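Local coordinates for putative gdp-fucose protein o-fucosyltransferase 1 (Caenorhabditis elegans, PDB 3ZY2) that is a putative protein O-fucosyltransferase 1 of the GT-B clan, modelled here with bound guanosine-5'-diphosphate, at residues Lys55-Phe59 with Glu60-Gln64. Sequence-based numbering, arbitrary orientation.
Sequences KMIPF and EFLFQ
Two amide groups converge on the carbonyl oxygen of Phe59. The N-H of Phe63 reaches Phe59 O at 2.9 Å, nearly straight and in the carbonyl plane. Leu62 N comes to Phe59 O at 3.0 Å from above that plane, along a more bent path. One residue earlier, Pro58 O accepts the N-H of Phe61 at 3.0 Å, again from above its plane. These i to i+3 and i to i+4 bonds wind the chain into a short, weakly bonded helical turn following the strand. Pro58 suits the entry to it, since a proline has no N-H to leave unpaired there.

The four-residue spacing also brings Phe59 and Phe63 together, both buried and so suitably apolar, as is Leu62. Phe63 CB lies over one face of the Phe59 ring, 3.9 Å from its centroid, in a CH-pi contact; the two rings themselves meet obliquely, with planes at 45°. Phe59 has CG anti to its own nitrogen (chi1 171°), which sends the ring forward along the turn until its edge faces Gln64 O. The CG2 methyl of the branched Ile57 touches both Phe61 CD2 and Leu62 CG, joining the end of the strand to the helical turn. Glu60, partly exposed and so able to carry a charge, bends back at chi2, and its OE1 lies 3.9 Å from Pro58 CB.

In the fold, this is a tight strand-to-helix junction. Strand 55-57 pairs antiparallel with strand 46-48, whose Phe46 packs on Phe59 and Leu62. Phe63 stacks on Trp193, and Arg196 donates a hydrogen bond to Phe61 O and makes a cation-pi contact with the Phe61 ring. Gln64, whose amide NE2 reaches Trp193 O, then occupies the N-cap position of helix 65-68, whose Val65 and Val68 pack against Phe59.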
loop_
_atom_site.group_PDB
_atom_site.type_symbol
_atom_site.label_atom_id
_atom_site.label_comp_id
_atom_site.label_asym_id
_atom_site.label_seq_id
_atom_site.Cartn_x
_atom_site.Cartn_y
_atom_site.Cartn_z
ATOM N N LYS A 55 -15.964 -6.103 -16.379
ATOM C CA LYS A 55 -16.747 -7.322 -16.409
ATOM C C LYS A 55 -16.066 -8.392 -15.564
ATOM O O LYS A 55 -14.864 -8.600 -15.702
ATOM C CB LYS A 55 -16.889 -7.809 -17.851
ATOM C CG LYS A 55 -17.809 -9.005 -18.002
ATOM C CD LYS A 55 -17.820 -9.501 -19.428
ATOM C CE LYS A 55 -18.774 -10.676 -19.572
ATOM N NZ LYS A 55 -18.809 -11.215 -20.958
ATOM N N MET A 56 -16.847 -9.064 -14.717
ATOM C CA MET A 56 -16.330 -10.146 -13.858
ATOM C C MET A 56 -16.577 -11.483 -14.455
ATOM O O MET A 56 -17.720 -11.782 -14.838
ATOM C CB MET A 56 -17.104 -10.221 -12.561
ATOM C CG MET A 56 -17.425 -9.004 -11.888
ATOM S SD MET A 56 -15.860 -8.821 -11.150
ATOM C CE MET A 56 -15.522 -7.334 -11.947
ATOM N N ILE A 57 -15.537 -12.327 -14.436
ATOM C CA ILE A 57 -15.597 -13.635 -15.065
ATOM C C ILE A 57 -15.428 -14.716 -13.993
ATOM O O ILE A 57 -14.458 -14.701 -13.270
ATOM C CB ILE A 57 -14.451 -13.768 -16.119
ATOM C CG1 ILE A 57 -14.367 -12.549 -17.073
ATOM C CG2 ILE A 57 -14.541 -15.116 -16.841
ATOM C CD1 ILE A 57 -15.609 -12.245 -17.940
ATOM N N PRO A 58 -16.401 -15.639 -13.864
ATOM C CA PRO A 58 -16.209 -16.657 -12.826
ATOM C C PRO A 58 -14.975 -17.526 -13.103
ATOM O O PRO A 58 -14.681 -17.862 -14.279
ATOM C CB PRO A 58 -17.480 -17.513 -12.918
ATOM C CG PRO A 58 -18.500 -16.621 -13.578
ATOM C CD PRO A 58 -17.707 -15.751 -14.521
ATOM N N PHE A 59 -14.279 -17.888 -12.026
ATOM C CA PHE A 59 -13.094 -18.731 -12.120
ATOM C C PHE A 59 -13.343 -19.955 -13.003
ATOM O O PHE A 59 -12.546 -20.255 -13.890
ATOM C CB PHE A 59 -12.655 -19.180 -10.721
ATOM C CG PHE A 59 -11.556 -20.226 -10.730
ATOM C CD1 PHE A 59 -11.865 -21.585 -10.831
ATOM C CD2 PHE A 59 -10.205 -19.847 -10.649
ATOM C CE1 PHE A 59 -10.824 -22.563 -10.852
ATOM C CE2 PHE A 59 -9.179 -20.814 -10.659
ATOM C CZ PHE A 59 -9.496 -22.158 -10.767
ATOM N N GLU A 60 -14.452 -20.654 -12.754
ATOM C CA GLU A 60 -14.737 -21.935 -13.419
ATOM C C GLU A 60 -15.108 -21.805 -14.907
ATOM O O GLU A 60 -15.144 -22.805 -15.623
ATOM C CB GLU A 60 -15.841 -22.704 -12.665
ATOM C CG GLU A 60 -17.167 -21.982 -12.619
ATOM C CD GLU A 60 -17.352 -21.121 -11.376
ATOM O OE1 GLU A 60 -16.349 -20.614 -10.801
ATOM O OE2 GLU A 60 -18.540 -20.941 -10.986
ATOM N N PHE A 61 -15.366 -20.585 -15.366
ATOM C CA PHE A 61 -15.530 -20.343 -16.800
ATOM C C PHE A 61 -14.193 -20.568 -17.501
ATOM O O PHE A 61 -14.147 -21.049 -18.639
ATOM C CB PHE A 61 -16.043 -18.927 -17.036
ATOM C CG PHE A 61 -16.537 -18.683 -18.438
ATOM C CD1 PHE A 61 -17.664 -19.340 -18.909
ATOM C CD2 PHE A 61 -15.868 -17.790 -19.277
ATOM C CE1 PHE A 61 -18.141 -19.120 -20.212
ATOM C CE2 PHE A 61 -16.334 -17.556 -20.575
ATOM C CZ PHE A 61 -17.465 -18.227 -21.034
ATOM N N LEU A 62 -13.107 -20.271 -16.788
ATOM C CA LEU A 62 -11.749 -20.288 -17.363
ATOM C C LEU A 62 -10.946 -21.524 -16.987
ATOM O O LEU A 62 -10.235 -22.064 -17.816
ATOM C CB LEU A 62 -10.970 -19.045 -16.929
ATOM C CG LEU A 62 -11.598 -17.710 -17.326
ATOM C CD1 LEU A 62 -10.724 -16.591 -16.867
ATOM C CD2 LEU A 62 -11.801 -17.643 -18.862
ATOM N N PHE A 63 -11.030 -21.935 -15.728
ATOM C CA PHE A 63 -10.200 -23.027 -15.192
ATOM C C PHE A 63 -11.026 -24.088 -14.477
ATOM O O PHE A 63 -12.179 -23.849 -14.095
ATOM C CB PHE A 63 -9.199 -22.450 -14.194
ATOM C CG PHE A 63 -8.203 -21.497 -14.780
ATOM C CD1 PHE A 63 -7.301 -21.930 -15.726
ATOM C CD2 PHE A 63 -8.134 -20.186 -14.334
ATOM C CE1 PHE A 63 -6.341 -21.069 -16.248
ATOM C CE2 PHE A 63 -7.170 -19.312 -14.843
ATOM C CZ PHE A 63 -6.269 -19.760 -15.803
ATOM N N GLN A 64 -10.432 -25.261 -14.259
ATOM C CA GLN A 64 -11.159 -26.399 -13.644
ATOM C C GLN A 64 -11.015 -26.385 -12.131
ATOM O O GLN A 64 -9.916 -26.417 -11.609
ATOM C CB GLN A 64 -10.687 -27.743 -14.229
ATOM C CG GLN A 64 -11.016 -27.847 -15.696
ATOM C CD GLN A 64 -10.707 -29.190 -16.301
ATOM O OE1 GLN A 64 -10.784 -30.231 -15.638
ATOM N NE2 GLN A 64 -10.333 -29.175 -17.587
#